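PDB 4IUY: short chain dehydrogenase/reductase from Acinetobacter baumannii, which probably catalyses the NAD(P)(H)-dependent oxidation or reduction of an as yet undefined alcohol or carbonyl substrate, as in other short-chain dehydrogenases/reductases. Local coordinates for residues Asn87-Val92 with Ala139-Ala144. Residues are numbered along the deposited sequence; the frame is centred on the assembly and turned at random.
Sequences NDRSAV and APWQCA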
ATOM      1  N   ASN D  87      -2.620 -12.954  27.075  1.00 72.32           N
ATOM      2  CA  ASN D  87      -3.415 -13.969  26.370  1.00 68.02           C
ATOM      3  C   ASN D  87      -4.580 -14.558  27.154  1.00 67.38           C
ATOM      4  O   ASN D  87      -5.369 -15.337  26.610  1.00 67.77           O
ATOM      5  CB  ASN D  87      -2.511 -15.093  25.888  1.00 76.61           C
ATOM      6  CG  ASN D  87      -1.755 -14.710  24.633  1.00 78.45           C
ATOM      7  OD1 ASN D  87      -2.332 -14.692  23.539  1.00 85.69           O
ATOM      8  ND2 ASN D  87      -0.472 -14.357  24.786  1.00 54.50           N
ATOM      9  N   ASP D  88      -4.661 -14.185  28.433  1.00 65.05           N
ATOM     10  CA  ASP D  88      -5.708 -14.621  29.355  1.00 69.32           C
ATOM     11  C   ASP D  88      -6.873 -13.623  29.327  1.00 67.10           C
ATOM     12  O   ASP D  88      -6.844 -12.586  30.001  1.00 59.97           O
ATOM     13  CB  ASP D  88      -5.096 -14.717  30.763  1.00 69.35           C
ATOM     14  CG  ASP D  88      -6.011 -15.360  31.784  1.00 77.71           C
ATOM     15  OD1 ASP D  88      -7.238 -15.392  31.576  1.00 85.73           O
ATOM     16  OD2 ASP D  88      -5.485 -15.844  32.811  1.00 78.72           O
ATOM     17  N   ARG D  89      -7.904 -13.952  28.556  1.00 49.34           N
ATOM     18  CA  ARG D  89      -9.054 -13.063  28.399  1.00 52.94           C
ATOM     19  C   ARG D  89      -9.799 -12.802  29.722  1.00 54.30           C
ATOM     20  O   ARG D  89     -10.261 -11.683  29.972  1.00 51.90           O
ATOM     21  CB  ARG D  89     -10.030 -13.600  27.364  1.00 49.53           C
ATOM     22  CG  ARG D  89     -11.253 -12.726  27.224  1.00 53.35           C
ATOM     23  CD  ARG D  89     -12.342 -13.371  26.381  1.00 50.50           C
ATOM     24  NE  ARG D  89     -11.934 -13.559  24.990  1.00 54.00           N
ATOM     25  CZ  ARG D  89     -12.035 -12.633  24.045  1.00 51.18           C
ATOM     26  NH1 ARG D  89     -12.475 -11.415  24.340  1.00 50.46           N
ATOM     27  NH2 ARG D  89     -11.661 -12.913  22.808  1.00 47.16           N
ATOM     28  N   SER D  90      -9.971 -13.843  30.528  1.00 52.31           N
ATOM     29  CA  SER D  90     -10.686 -13.694  31.792  1.00 56.98           C
ATOM     30  C   SER D  90      -9.917 -12.810  32.781  1.00 60.63           C
ATOM     31  O   SER D  90     -10.522 -12.058  33.547  1.00 53.91           O
ATOM     32  CB  SER D  90     -11.036 -15.056  32.407  1.00 65.12           C
ATOM     33  OG  SER D  90      -9.866 -15.777  32.737  1.00 75.35           O
ATOM     34  N   ALA D  91      -8.587 -12.879  32.737  1.00 54.68           N
ATOM     35  CA  ALA D  91      -7.763 -12.017  33.580  1.00 51.97           C
ATOM     36  C   ALA D  91      -7.941 -10.544  33.182  1.00 50.45           C
ATOM     37  O   ALA D  91      -8.040  -9.658  34.028  1.00 53.64           O
ATOM     38  CB  ALA D  91      -6.315 -12.433  33.511  1.00 58.50           C
ATOM     39  N   VAL D  92      -7.988 -10.285  31.887  1.00 49.08           N
ATOM     40  CA  VAL D  92      -8.221  -8.933  31.406  1.00 47.81           C
ATOM     41  C   VAL D  92      -9.610  -8.439  31.821  1.00 56.93           C
ATOM     42  O   VAL D  92      -9.776  -7.320  32.299  1.00 58.08           O
ATOM     43  CB  VAL D  92      -8.065  -8.877  29.876  1.00 46.39           C
ATOM     44  CG1 VAL D  92      -8.428  -7.495  29.346  1.00 45.32           C
ATOM     45  CG2 VAL D  92      -6.633  -9.256  29.492  1.00 45.51           C
ATOM     46  N   ALA D 139      -3.808 -11.355  21.353  1.00 40.48           N
ATOM     47  CA  ALA D 139      -4.003 -10.642  22.614  1.00 45.33           C
ATOM     48  C   ALA D 139      -4.511  -9.204  22.472  1.00 52.45           C
ATOM     49  O   ALA D 139      -5.470  -8.831  23.150  1.00 57.47           O
ATOM     50  CB  ALA D 139      -2.764 -10.716  23.495  1.00 40.87           C
ATOM     51  N   PRO D 140      -3.874  -8.389  21.600  1.00 57.34           N
ATOM     52  CA  PRO D 140      -4.381  -7.026  21.411  1.00 46.82           C
ATOM     53  C   PRO D 140      -5.840  -7.027  20.971  1.00 45.13           C
ATOM     54  O   PRO D 140      -6.594  -6.133  21.378  1.00 45.29           O
ATOM     55  CB  PRO D 140      -3.484  -6.469  20.297  1.00 44.47           C
ATOM     56  CG  PRO D 140      -2.261  -7.289  20.351  1.00 43.73           C
ATOM     57  CD  PRO D 140      -2.648  -8.632  20.805  1.00 51.23           C
ATOM     58  N   TRP D 141      -6.220  -8.003  20.148  1.00 38.78           N
ATOM     59  CA  TRP D 141      -7.608  -8.163  19.735  1.00 42.37           C
ATOM     60  C   TRP D 141      -8.525  -8.476  20.934  1.00 48.81           C
ATOM     61  O   TRP D 141      -9.562  -7.838  21.113  1.00 59.10           O
ATOM     62  CB  TRP D 141      -7.732  -9.226  18.635  1.00 44.17           C
ATOM     63  CG  TRP D 141      -9.146  -9.711  18.388  1.00 47.05           C
ATOM     64  CD1 TRP D 141     -10.132  -9.062  17.702  1.00 40.85           C
ATOM     65  CD2 TRP D 141      -9.712 -10.956  18.822  1.00 42.15           C
ATOM     66  NE1 TRP D 141     -11.280  -9.824  17.691  1.00 47.94           N
ATOM     67  CE2 TRP D 141     -11.045 -10.992  18.365  1.00 43.01           C
ATOM     68  CE3 TRP D 141      -9.217 -12.044  19.543  1.00 42.89           C
ATOM     69  CZ2 TRP D 141     -11.903 -12.077  18.619  1.00 48.39           C
ATOM     70  CZ3 TRP D 141     -10.064 -13.120  19.803  1.00 44.45           C
ATOM     71  CH2 TRP D 141     -11.398 -13.127  19.339  1.00 49.17           C
ATOM     72  N   GLN D 142      -8.134  -9.450  21.750  1.00 41.45           N
ATOM     73  CA  GLN D 142      -8.870  -9.775  22.982  1.00 45.50           C
ATOM     74  C   GLN D 142      -9.028  -8.553  23.888  1.00 47.47           C
ATOM     75  O   GLN D 142     -10.147  -8.236  24.346  1.00 44.55           O
ATOM     76  CB  GLN D 142      -8.161 -10.884  23.768  1.00 47.82           C
ATOM     77  CG  GLN D 142      -8.111 -12.252  23.084  1.00 49.35           C
ATOM     78  CD  GLN D 142      -7.136 -13.227  23.769  1.00 54.60           C
ATOM     79  OE1 GLN D 142      -5.939 -12.933  23.916  1.00 58.63           O
ATOM     80  NE2 GLN D 142      -7.638 -14.396  24.154  1.00 46.39           N
ATOM     81  N   CYS D 143      -7.916  -7.862  24.133  1.00 41.67           N
ATOM     82  CA  CYS D 143      -7.940  -6.689  25.008  1.00 50.78           C
ATOM     83  C   CYS D 143      -8.851  -5.614  24.452  1.00 50.73           C
ATOM     84  O   CYS D 143      -9.602  -4.987  25.196  1.00 51.76           O
ATOM     85  CB  CYS D 143      -6.539  -6.110  25.224  1.00 41.98           C
ATOM     86  SG  CYS D 143      -5.487  -7.195  26.150  1.00 55.61           S
ATOM     87  N   ALA D 144      -8.760  -5.394  23.147  1.00 40.45           N
ATOM     88  CA  ALA D 144      -9.607  -4.403  22.498  1.00 46.59           C
ATOM     89  C   ALA D 144     -11.069  -4.770  22.709  1.00 47.21           C
ATOM     90  O   ALA D 144     -11.871  -3.939  23.124  1.00 47.39           O
ATOM     91  CB  ALA D 144      -9.285  -4.299  20.973  1.00 39.37           C
TER
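Arg89, in the first turn of helix 89-101, reaches across to Trp141 and Gln142 of helix 126-153; the two helices pack side by side in the Rossmann fold. Arg89 CB lies 4.1 Å from Gln142 NE2. With CG anti to the backbone N the chain runs out nearly straight, then bends at chi3 (-65°), which lays the guanidinium beside the neighbouring helix. Arg89 CZ passes Gln142 CG at 4.1 Å; this CG sits over one face of the guanidinium, with Gln142 CB offset toward its rim. Arg89 NH1 forms a salt bridge with Glu146 and a hydrogen bond with Gln145, one turn further along that helix. Arg89 NH2 ends 3.4 Å from Trp141 CZ3, which lies at the guanidinium edge, the guanidinium and indole planes being almost perpendicular (89°). Asp126 of the second subunit forms a salt bridge with NH2 and also accepts from Gln142 NE2, while Trp129 of that subunit stacks on Trp141, so this helix pair forms part of a subunit interface. At the helix start, Asp88 is the N-cap, its OD1 accepting from Ala91 N and Ser90 OG. Deeper in, Val92 CG2 meets Cys143 SG at 4.1 Å. Gln142 NE2 also gives a weak, bent hydrogen bond to Asn87 O, 3.5 Å long with an N-H...O angle of 140°.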